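Local coordinates for DNA polymerase III, gamma subunit-related protein (Thermotoga maritima, PDB 2GNO) that is related to the gamma subunit of the DNA polymerase III clamp loader, has an AAA+-type architecture and probably binds DNA, at residues V34-P39 / V52-P57; K71-Y76 / T82-I87; R120-L125 / V133-V138. All blocks are in the same frame, centred on the assembly; numbering follows the deposited sequence. Where two conformers were deposited one is given.

Interaction 1 (V34-P39 / V52-P57); sequences VSLELP and VLEIDP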
loop_
_atom_site.group_PDB
_atom_site.type_symbol
_atom_site.label_atom_id
_atom_site.label_comp_id
_atom_site.label_asym_id
_atom_site.label_seq_id
_atom_site.Cartn_x
_atom_site.Cartn_y
_atom_site.Cartn_z
ATOM N N VAL A 34 -8.804 -4.689 -6.045
ATOM C CA VAL A 34 -9.524 -5.261 -7.177
ATOM C C VAL A 34 -9.236 -6.789 -7.222
ATOM O O VAL A 34 -10.167 -7.593 -7.427
ATOM C CB VAL A 34 -9.122 -4.587 -8.510
ATOM C CG1 VAL A 34 -9.680 -5.372 -9.710
ATOM C CG2 VAL A 34 -9.624 -3.132 -8.531
ATOM N N SER A 35 -7.969 -7.151 -7.033
ATOM C CA SER A 35 -7.512 -8.545 -7.016
ATOM C C SER A 35 -8.212 -9.359 -5.937
ATOM O O SER A 35 -8.679 -10.465 -6.210
ATOM C CB SER A 35 -5.985 -8.639 -6.813
ATOM O OG SER A 35 -5.289 -7.906 -7.811
ATOM N N LEU A 36 -8.265 -8.812 -4.726
ATOM C CA LEU A 36 -8.918 -9.451 -3.580
ATOM C C LEU A 36 -10.420 -9.653 -3.684
ATOM O O LEU A 36 -10.954 -10.641 -3.202
ATOM C CB LEU A 36 -8.607 -8.673 -2.295
ATOM C CG LEU A 36 -7.189 -8.847 -1.781
ATOM C CD1 LEU A 36 -6.859 -7.800 -0.738
ATOM C CD2 LEU A 36 -6.975 -10.240 -1.231
ATOM N N GLU A 37 -11.102 -8.701 -4.283
ATOM C CA GLU A 37 -12.543 -8.781 -4.475
ATOM C C GLU A 37 -12.924 -9.557 -5.738
ATOM O O GLU A 37 -14.055 -9.933 -5.895
ATOM C CB GLU A 37 -13.115 -7.349 -4.561
ATOM C CG GLU A 37 -13.021 -6.571 -3.261
ATOM C CD GLU A 37 -13.875 -7.164 -2.143
ATOM O OE1 GLU A 37 -14.879 -7.835 -2.456
ATOM O OE2 GLU A 37 -13.547 -6.958 -0.956
ATOM N N LEU A 38 -11.973 -9.853 -6.609
ATOM C CA LEU A 38 -12.290 -10.523 -7.865
ATOM C C LEU A 38 -12.928 -11.897 -7.768
ATOM O O LEU A 38 -13.917 -12.135 -8.429
ATOM C CB LEU A 38 -11.064 -10.558 -8.798
ATOM C CG LEU A 38 -11.245 -11.099 -10.218
ATOM C CD1 LEU A 38 -12.318 -10.312 -10.917
ATOM C CD2 LEU A 38 -9.957 -10.959 -10.991
ATOM N N PRO A 39 -12.375 -12.801 -6.965
ATOM C CA PRO A 39 -12.945 -14.133 -6.887
ATOM C C PRO A 39 -14.406 -14.179 -6.460
ATOM O O PRO A 39 -15.199 -14.917 -7.067
ATOM C CB PRO A 39 -12.033 -14.833 -5.874
ATOM C CG PRO A 39 -10.791 -14.042 -5.915
ATOM C CD PRO A 39 -11.183 -12.681 -6.112
ATOM N N VAL A 52 -9.004 -19.932 -2.610
ATOM C CA VAL A 52 -8.225 -18.725 -2.922
ATOM C C VAL A 52 -6.974 -18.614 -2.041
ATOM O O VAL A 52 -7.073 -18.638 -0.806
ATOM C CB VAL A 52 -9.032 -17.406 -2.707
ATOM C CG1 VAL A 52 -8.210 -16.178 -3.139
ATOM C CG2 VAL A 52 -10.361 -17.447 -3.425
ATOM N N LEU A 53 -5.812 -18.437 -2.673
ATOM C CA LEU A 53 -4.538 -18.300 -1.966
ATOM C C LEU A 53 -3.975 -16.911 -2.231
ATOM O O LEU A 53 -3.888 -16.489 -3.377
ATOM C CB LEU A 53 -3.523 -19.337 -2.453
ATOM C CG LEU A 53 -2.075 -19.186 -1.938
ATOM C CD1 LEU A 53 -2.003 -19.348 -0.442
ATOM C CD2 LEU A 53 -1.168 -20.155 -2.638
ATOM N N GLU A 54 -3.567 -16.230 -1.168
ATOM C CA GLU A 54 -2.976 -14.910 -1.261
ATOM C C GLU A 54 -1.493 -15.018 -0.945
ATOM O O GLU A 54 -1.120 -15.590 0.079
ATOM C CB GLU A 54 -3.664 -13.969 -0.290
ATOM C CG GLU A 54 -3.321 -12.498 -0.444
ATOM C CD GLU A 54 -4.057 -11.621 0.568
ATOM O OE1 GLU A 54 -4.829 -12.156 1.381
ATOM O OE2 GLU A 54 -3.862 -10.393 0.553
ATOM N N ILE A 55 -0.656 -14.500 -1.838
ATOM C CA ILE A 55 0.792 -14.480 -1.665
ATOM C C ILE A 55 1.176 -13.026 -1.484
ATOM O O ILE A 55 0.947 -12.210 -2.375
ATOM C CB ILE A 55 1.532 -15.128 -2.846
ATOM C CG1 ILE A 55 1.273 -16.648 -2.877
ATOM C CG2 ILE A 55 3.033 -14.886 -2.772
ATOM C CD1 ILE A 55 1.913 -17.474 -1.717
ATOM N N ASP A 56 1.739 -12.707 -0.322
ATOM C CA ASP A 56 2.150 -11.335 -0.001
ATOM C C ASP A 56 3.184 -11.367 1.157
ATOM O O ASP A 56 2.840 -11.090 2.297
ATOM C CB ASP A 56 0.901 -10.557 0.417
ATOM C CG ASP A 56 1.131 -9.061 0.571
ATOM O OD1 ASP A 56 2.075 -8.494 0.009
ATOM O OD2 ASP A 56 0.309 -8.430 1.242
ATOM N N PRO A 57 4.439 -11.744 0.876
ATOM C CA PRO A 57 5.448 -11.796 1.956
ATOM C C PRO A 57 5.686 -10.435 2.614
ATOM O O PRO A 57 5.433 -9.416 1.988
ATOM C CB PRO A 57 6.716 -12.270 1.248
ATOM C CG PRO A 57 6.456 -12.221 -0.182
ATOM C CD PRO A 57 4.988 -12.164 -0.422
#

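Interaction 2 (K71-Y76 / T82-I87); sequences KDFLNY and TRKYVI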
loop_
_atom_site.group_PDB
_atom_site.type_symbol
_atom_site.label_atom_id
_atom_site.label_comp_id
_atom_site.label_asym_id
_atom_site.label_seq_id
_atom_site.Cartn_x
_atom_site.Cartn_y
_atom_site.Cartn_z
ATOM N N LYS A 71 2.249 -23.561 -6.725
ATOM C CA LYS A 71 2.125 -24.752 -7.587
ATOM C C LYS A 71 1.443 -25.939 -6.882
ATOM O O LYS A 71 0.658 -26.643 -7.507
ATOM C CB LYS A 71 3.478 -25.147 -8.203
ATOM C CG LYS A 71 4.004 -24.128 -9.230
ATOM C CD LYS A 71 5.269 -24.582 -9.994
ATOM C CE LYS A 71 6.479 -24.857 -9.106
ATOM N NZ LYS A 71 7.706 -25.210 -9.916
ATOM N N ASP A 72 1.721 -26.144 -5.593
ATOM C CA ASP A 72 1.086 -27.234 -4.823
ATOM C C ASP A 72 -0.411 -26.952 -4.676
ATOM O O ASP A 72 -1.232 -27.849 -4.864
ATOM C CB ASP A 72 1.709 -27.386 -3.435
ATOM C CG ASP A 72 1.237 -28.671 -2.710
ATOM N N PHE A 73 -0.744 -25.688 -4.380
ATOM C CA PHE A 73 -2.121 -25.234 -4.215
ATOM C C PHE A 73 -2.908 -25.414 -5.517
ATOM O O PHE A 73 -4.040 -25.905 -5.484
ATOM C CB PHE A 73 -2.128 -23.767 -3.745
ATOM C CG PHE A 73 -3.506 -23.160 -3.581
ATOM C CD1 PHE A 73 -4.249 -23.377 -2.417
ATOM C CD2 PHE A 73 -4.026 -22.326 -4.552
ATOM C CE1 PHE A 73 -5.501 -22.803 -2.256
ATOM C CE2 PHE A 73 -5.269 -21.757 -4.401
ATOM C CZ PHE A 73 -6.011 -22.005 -3.252
ATOM N N LEU A 74 -2.318 -25.032 -6.652
ATOM C CA LEU A 74 -2.996 -25.182 -7.947
ATOM C C LEU A 74 -3.200 -26.637 -8.425
ATOM O O LEU A 74 -4.024 -26.863 -9.302
ATOM C CB LEU A 74 -2.299 -24.386 -9.050
ATOM C CG LEU A 74 -2.330 -22.870 -8.983
ATOM C CD1 LEU A 74 -1.449 -22.307 -10.092
ATOM C CD2 LEU A 74 -3.751 -22.339 -9.073
ATOM N N ASN A 75 -2.483 -27.611 -7.869
ATOM C CA ASN A 75 -2.666 -29.020 -8.287
ATOM C C ASN A 75 -3.980 -29.723 -7.885
ATOM O O ASN A 75 -4.254 -30.814 -8.404
ATOM C CB ASN A 75 -1.447 -29.887 -7.902
ATOM C CG ASN A 75 -0.208 -29.552 -8.712
ATOM O OD1 ASN A 75 -0.293 -29.017 -9.826
ATOM N ND2 ASN A 75 0.959 -29.894 -8.169
ATOM N N TYR A 76 -4.754 -29.100 -6.988
ATOM C CA TYR A 76 -6.033 -29.612 -6.500
ATOM C C TYR A 76 -7.196 -28.745 -6.974
ATOM O O TYR A 76 -7.023 -27.553 -7.222
ATOM C CB TYR A 76 -6.038 -29.609 -4.966
ATOM C CG TYR A 76 -4.978 -30.489 -4.337
ATOM C CD1 TYR A 76 -3.711 -29.991 -4.055
ATOM C CD2 TYR A 76 -5.250 -31.815 -4.018
ATOM C CE1 TYR A 76 -2.735 -30.798 -3.475
ATOM C CE2 TYR A 76 -4.285 -32.632 -3.441
ATOM C CZ TYR A 76 -3.031 -32.119 -3.168
ATOM O OH TYR A 76 -2.079 -32.929 -2.594
ATOM N N THR A 82 -16.165 -22.691 -8.691
ATOM C CA THR A 82 -16.026 -23.311 -10.018
ATOM C C THR A 82 -14.522 -23.282 -10.341
ATOM O O THR A 82 -13.965 -24.267 -10.827
ATOM C CB THR A 82 -16.836 -22.540 -11.092
ATOM O OG1 THR A 82 -18.226 -22.603 -10.764
ATOM C CG2 THR A 82 -16.651 -23.127 -12.476
ATOM N N ARG A 83 -13.879 -22.142 -10.044
ATOM C CA ARG A 83 -12.453 -21.946 -10.244
ATOM C C ARG A 83 -11.670 -21.715 -8.939
ATOM O O ARG A 83 -12.223 -21.301 -7.922
ATOM C CB ARG A 83 -12.223 -20.767 -11.195
ATOM C CG ARG A 83 -12.721 -21.053 -12.603
ATOM C CD ARG A 83 -12.574 -19.887 -13.566
ATOM N NE ARG A 83 -12.943 -20.298 -14.923
ATOM C CZ ARG A 83 -14.192 -20.385 -15.399
ATOM N NH1 ARG A 83 -15.258 -20.087 -14.659
ATOM N NH2 ARG A 83 -14.373 -20.795 -16.657
ATOM N N LYS A 84 -10.375 -22.017 -8.985
ATOM C CA LYS A 84 -9.434 -21.809 -7.875
ATOM C C LYS A 84 -8.653 -20.530 -8.238
ATOM O O LYS A 84 -8.275 -20.344 -9.392
ATOM C CB LYS A 84 -8.528 -23.018 -7.717
ATOM C CG LYS A 84 -7.397 -22.806 -6.782
ATOM C CD LYS A 84 -6.697 -24.096 -6.390
ATOM C CE LYS A 84 -7.460 -24.862 -5.357
ATOM N NZ LYS A 84 -6.647 -25.957 -4.772
ATOM N N TYR A 85 -8.388 -19.682 -7.253
ATOM C CA TYR A 85 -7.728 -18.403 -7.481
ATOM C C TYR A 85 -6.448 -18.221 -6.687
ATOM O O TYR A 85 -6.384 -18.631 -5.555
ATOM C CB TYR A 85 -8.674 -17.269 -7.085
ATOM C CG TYR A 85 -9.952 -17.240 -7.886
ATOM C CD1 TYR A 85 -11.003 -18.110 -7.587
ATOM C CD2 TYR A 85 -10.142 -16.312 -8.899
ATOM C CE1 TYR A 85 -12.161 -18.108 -8.320
ATOM C CE2 TYR A 85 -11.307 -16.310 -9.661
ATOM C CZ TYR A 85 -12.312 -17.221 -9.357
ATOM O OH TYR A 85 -13.500 -17.241 -10.028
ATOM N N VAL A 86 -5.428 -17.634 -7.308
ATOM C CA VAL A 86 -4.182 -17.323 -6.624
ATOM C C VAL A 86 -3.951 -15.830 -6.807
ATOM O O VAL A 86 -3.936 -15.360 -7.929
ATOM C CB VAL A 86 -2.958 -18.099 -7.174
ATOM C CG1 VAL A 86 -1.668 -17.603 -6.518
ATOM C CG2 VAL A 86 -3.122 -19.573 -6.957
ATOM N N ILE A 87 -3.762 -15.098 -5.702
ATOM C CA ILE A 87 -3.513 -13.668 -5.737
ATOM C C ILE A 87 -2.066 -13.411 -5.325
ATOM O O ILE A 87 -1.645 -13.856 -4.264
ATOM C CB ILE A 87 -4.477 -12.926 -4.830
ATOM C CG1 ILE A 87 -5.925 -13.204 -5.276
ATOM C CG2 ILE A 87 -4.196 -11.435 -4.872
ATOM C CD1 ILE A 87 -6.926 -12.929 -4.228
#

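Interaction 3 (R120-L125 / V133-V138); sequences RRWHYL and VFRVVV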
loop_
_atom_site.group_PDB
_atom_site.type_symbol
_atom_site.label_atom_id
_atom_site.label_comp_id
_atom_site.label_asym_id
_atom_site.label_seq_id
_atom_site.Cartn_x
_atom_site.Cartn_y
_atom_site.Cartn_z
ATOM N N ARG A 120 2.127 -2.181 -9.988
ATOM C CA ARG A 120 1.942 -0.802 -10.448
ATOM C C ARG A 120 3.035 -0.429 -11.475
ATOM O O ARG A 120 3.047 0.686 -11.980
ATOM C CB ARG A 120 2.086 0.102 -9.225
ATOM C CG ARG A 120 1.117 -0.203 -8.047
ATOM C CD ARG A 120 1.542 0.560 -6.820
ATOM N NE ARG A 120 1.636 1.995 -7.118
ATOM C CZ ARG A 120 2.292 2.908 -6.390
ATOM N NH1 ARG A 120 2.983 2.579 -5.290
ATOM N NH2 ARG A 120 2.291 4.180 -6.793
ATOM N N ARG A 121 3.883 -1.410 -11.820
ATOM C CA ARG A 121 5.045 -1.246 -12.654
ATOM C C ARG A 121 5.120 -2.334 -13.755
ATOM O O ARG A 121 5.942 -3.236 -13.666
ATOM C CB ARG A 121 6.234 -1.378 -11.671
ATOM C CG ARG A 121 5.969 -0.715 -10.285
ATOM C CD ARG A 121 7.092 -0.785 -9.283
ATOM N NE ARG A 121 6.653 -0.242 -7.987
ATOM C CZ ARG A 121 7.386 -0.200 -6.870
ATOM N NH1 ARG A 121 8.634 -0.682 -6.833
ATOM N NH2 ARG A 121 6.862 0.324 -5.761
ATOM N N TRP A 122 4.281 -2.252 -14.794
ATOM C CA TRP A 122 4.273 -3.264 -15.893
ATOM C C TRP A 122 5.656 -3.608 -16.511
ATOM O O TRP A 122 5.980 -4.788 -16.735
ATOM C CB TRP A 122 3.277 -2.858 -16.993
ATOM C CG TRP A 122 3.386 -3.618 -18.313
ATOM C CD1 TRP A 122 3.975 -3.172 -19.443
ATOM C CD2 TRP A 122 2.882 -4.920 -18.622
ATOM N NE1 TRP A 122 3.873 -4.101 -20.449
ATOM C CE2 TRP A 122 3.207 -5.192 -19.967
ATOM C CE3 TRP A 122 2.188 -5.878 -17.897
ATOM C CZ2 TRP A 122 2.860 -6.396 -20.600
ATOM C CZ3 TRP A 122 1.844 -7.085 -18.516
ATOM C CH2 TRP A 122 2.184 -7.331 -19.859
ATOM N N HIS A 123 6.476 -2.584 -16.726
ATOM C CA HIS A 123 7.807 -2.770 -17.325
ATOM C C HIS A 123 8.891 -3.383 -16.390
ATOM O O HIS A 123 9.942 -3.806 -16.881
ATOM C CB HIS A 123 8.232 -1.476 -18.036
ATOM C CG HIS A 123 7.236 -1.032 -19.069
ATOM N ND1 HIS A 123 6.321 -0.025 -18.839
ATOM C CD2 HIS A 123 6.942 -1.528 -20.296
ATOM C CE1 HIS A 123 5.546 0.120 -19.899
ATOM N NE2 HIS A 123 5.901 -0.782 -20.798
ATOM N N TYR A 124 8.632 -3.441 -15.073
ATOM C CA TYR A 124 9.542 -4.094 -14.078
ATOM C C TYR A 124 9.532 -5.628 -14.191
ATOM O O TYR A 124 10.441 -6.298 -13.706
ATOM C CB TYR A 124 9.137 -3.772 -12.628
ATOM C CG TYR A 124 9.617 -2.467 -12.034
ATOM C CD1 TYR A 124 9.530 -1.266 -12.734
ATOM C CD2 TYR A 124 10.045 -2.421 -10.706
ATOM C CE1 TYR A 124 9.944 -0.065 -12.151
ATOM C CE2 TYR A 124 10.447 -1.235 -10.116
ATOM C CZ TYR A 124 10.397 -0.059 -10.837
ATOM O OH TYR A 124 10.797 1.115 -10.235
ATOM N N LEU A 125 8.475 -6.177 -14.780
ATOM C CA LEU A 125 8.332 -7.617 -14.956
ATOM C C LEU A 125 9.221 -8.115 -16.087
ATOM O O LEU A 125 9.496 -7.390 -17.052
ATOM C CB LEU A 125 6.859 -7.980 -15.220
ATOM C CG LEU A 125 5.842 -7.906 -14.063
ATOM C CD1 LEU A 125 6.005 -6.738 -13.089
ATOM C CD2 LEU A 125 4.429 -7.946 -14.656
ATOM N N VAL A 133 0.977 -13.278 -19.342
ATOM C CA VAL A 133 -0.132 -12.698 -18.555
ATOM C C VAL A 133 -0.956 -11.640 -19.309
ATOM O O VAL A 133 -0.399 -10.733 -19.936
ATOM C CB VAL A 133 0.336 -12.064 -17.202
ATOM C CG1 VAL A 133 1.071 -13.089 -16.363
ATOM C CG2 VAL A 133 1.185 -10.816 -17.402
ATOM N N PHE A 134 -2.283 -11.762 -19.209
ATOM C CA PHE A 134 -3.244 -10.840 -19.828
ATOM C C PHE A 134 -3.293 -9.596 -18.954
ATOM O O PHE A 134 -3.847 -9.638 -17.853
ATOM C CB PHE A 134 -4.622 -11.523 -19.878
ATOM C CG PHE A 134 -5.705 -10.703 -20.525
ATOM C CD1 PHE A 134 -6.457 -9.790 -19.785
ATOM C CD2 PHE A 134 -6.014 -10.889 -21.871
ATOM C CE1 PHE A 134 -7.462 -9.048 -20.382
ATOM C CE2 PHE A 134 -7.026 -10.155 -22.476
ATOM C CZ PHE A 134 -7.747 -9.229 -21.730
ATOM N N ARG A 135 -2.732 -8.490 -19.436
ATOM C CA ARG A 135 -2.684 -7.230 -18.681
ATOM C C ARG A 135 -4.015 -6.491 -18.635
ATOM O O ARG A 135 -4.720 -6.416 -19.648
ATOM C CB ARG A 135 -1.679 -6.307 -19.328
ATOM C CG ARG A 135 -1.370 -5.021 -18.592
ATOM C CD ARG A 135 -0.519 -4.193 -19.521
ATOM N NE ARG A 135 -0.006 -2.967 -18.926
ATOM C CZ ARG A 135 0.772 -2.097 -19.572
ATOM N NH1 ARG A 135 1.133 -2.312 -20.847
ATOM N NH2 ARG A 135 1.217 -1.010 -18.937
ATOM N N VAL A 136 -4.310 -5.893 -17.472
ATOM C CA VAL A 136 -5.556 -5.141 -17.230
ATOM C C VAL A 136 -5.246 -3.890 -16.425
ATOM O O VAL A 136 -4.855 -3.994 -15.267
ATOM C CB VAL A 136 -6.590 -6.014 -16.456
ATOM C CG1 VAL A 136 -7.854 -5.224 -16.128
ATOM C CG2 VAL A 136 -6.915 -7.269 -17.254
ATOM N N VAL A 137 -5.407 -2.713 -17.039
ATOM C CA VAL A 137 -5.146 -1.453 -16.355
ATOM C C VAL A 137 -6.366 -1.063 -15.542
ATOM O O VAL A 137 -7.474 -1.099 -16.073
ATOM C CB VAL A 137 -4.801 -0.295 -17.341
ATOM N N VAL A 138 -6.172 -0.681 -14.278
ATOM C CA VAL A 138 -7.286 -0.273 -13.401
ATOM C C VAL A 138 -7.090 1.142 -12.861
ATOM O O VAL A 138 -5.988 1.512 -12.450
ATOM C CB VAL A 138 -7.565 -1.287 -12.230
ATOM C CG1 VAL A 138 -8.015 -2.618 -12.787
ATOM C CG2 VAL A 138 -6.354 -1.497 -11.331
#

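Interaction 1 (V34-P39 / V52-P57)
L36 and P39 of helix 30-43 meet E54 and V52 of the edge strand 52-55, a helix-on-sheet contact of the AAA+ type of P-loop NTPase fold. It is a sparse example of the kind: the two segments bury 134 Å² between them, shared almost evenly by four residues that form two separate pairs. Going along the helix from L36 to P39 means going back along the strand from E54 to V52, so helix and strand run in opposite senses, as expected where a helix returns the chain across a parallel sheet. The CA atoms are 8.4 Å apart for L36 and E54 and 7.7 Å apart for P39 and V52.

The inner pair is purely apolar. P39, whose ring nitrogen has no hydrogen to offer the preceding turn and stands at a kink of the helix, presents CB to V52 CG2. That methyl lies beside the backbone N of V52, with CG1 in the anti position (chi1 -176°). The helix also covers the neighbouring strand 84-88, whose Y85 packs on P39 and whose I87 packs on V52 and L36. L36 and V52 also line a pocket, together with P47 and A49, that holds a 2-ethoxyethanol molecule, probably taken up from the crystallisation liquor.

The outer pair is mixed in character. E54 is extended throughout, and the leucine and glutamate side chains cross at about a right angle. No hydrogen bond links them; the polar need of OE2 is met by H89 NE2. What the leucine supplies is an apolar neighbour for the carboxylate as a whole: L36 CD2 is 3.6 Å from E54 OE2, 3.7 Å from E54 CD and 3.9 Å from E54 OE1.

Interaction 2 (K71-Y76 / T82-I87)
K84 lies across one face of the F73 ring and curls back over it, a clear instance of a lysine used along its whole length. Its CG starts the overlap at the rim, 3.4 Å from F73 CE2. A bend at chi3 (-78°) then turns the chain so that CE makes a CH-pi contact, 4.0 Å from the ring centroid, and NZ comes to stand 4.1 Å from that centroid, only 6° off the ring normal. This is a cation-pi interaction made nearly straight above the face.

The same ammonium is tied to two backbone carbonyls near the C-terminal end of the helix. K84 NZ donates to F73 O over 2.7 Å, with a C=O...N angle of 154°, and to Y76 O over 2.9 Å, this second bond entering from above the carbonyl plane. F73 thus holds the lysine with both ring and carbonyl, and the partial negative charge of a helix C-terminus probably favours the buried cation. An alanine here would leave these two oxygens without their shared donor and one face of the phenylalanine without its cover, and the helix end would probably be less firmly fixed.

Deeper in, V86 CG2 fits between two helix residues, 3.5 Å from L74 CD2 and 3.8 Å from F73 CD2. The phenylalanine and valine slide past each other in opposite directions. F73 also reaches L53, linking strand 52-55, helix 64-74 and strand 84-88 as a beta-alpha-beta crossover, the repeating unit of P-loop-type parallel sheets.

Interaction 3 (R120-L125 / V133-V138)
The indole of W122 and the guanidinium of R135 lie flat on each other, planes 7° apart and centres 3.4 Å apart. R135 CZ sits over the five-membered ring, with W122 CG 3.3 Å away under the middle of the guanidinium. Because the arginine is extended from CG to NE, its CD falls over the six-membered ring, 3.6 Å from that centroid, so the stack unites cation-pi and CH-pi contacts on one face. At the edge of the indole V133 CG2 touches W122 CZ3 at 3.9 Å, and H123 CE1 also lies in the ring plane, while W122 CD1 is set over a face of the imidazole.

W122 NE1 and R135 NH1 are close, but both are donors and no hydrogen bond joins them. With the face taken up by the indole, R135 NH2 makes a weak hydrogen bond to N24 OD1.

The tryptophan belongs to a 3-10 turn following strand 113-119, and it packs on L22 and N24 of strand 19-24 and on K130 of helix 127-130. R135 projects from strand 134-137, whose F134 and V136 instead touch helix 5-14.

In the fold
The three contacts follow one another along the chain and all reach one parallel sheet, ordered 52-55, 84-88, 113-119, 19-24, 134-137, the 2-3-4-1-5 order of AAA+ cores. Interactions 1 and 2, centres about 12 Å apart, share one end of it: strands 52-55 and 84-88 are neighbours, probably joined by hydrogen bonds such as I55 N to I87 O, with helix 30-43 on one face and helix 64-74 on the other. Interaction 3 belongs to the opposite edge, its centre about 16 Å from interaction 1 and 21 Å from interaction 2, and touches neither. Together they show helices and a loop packed round a single parallel sheet of the AAA+ type.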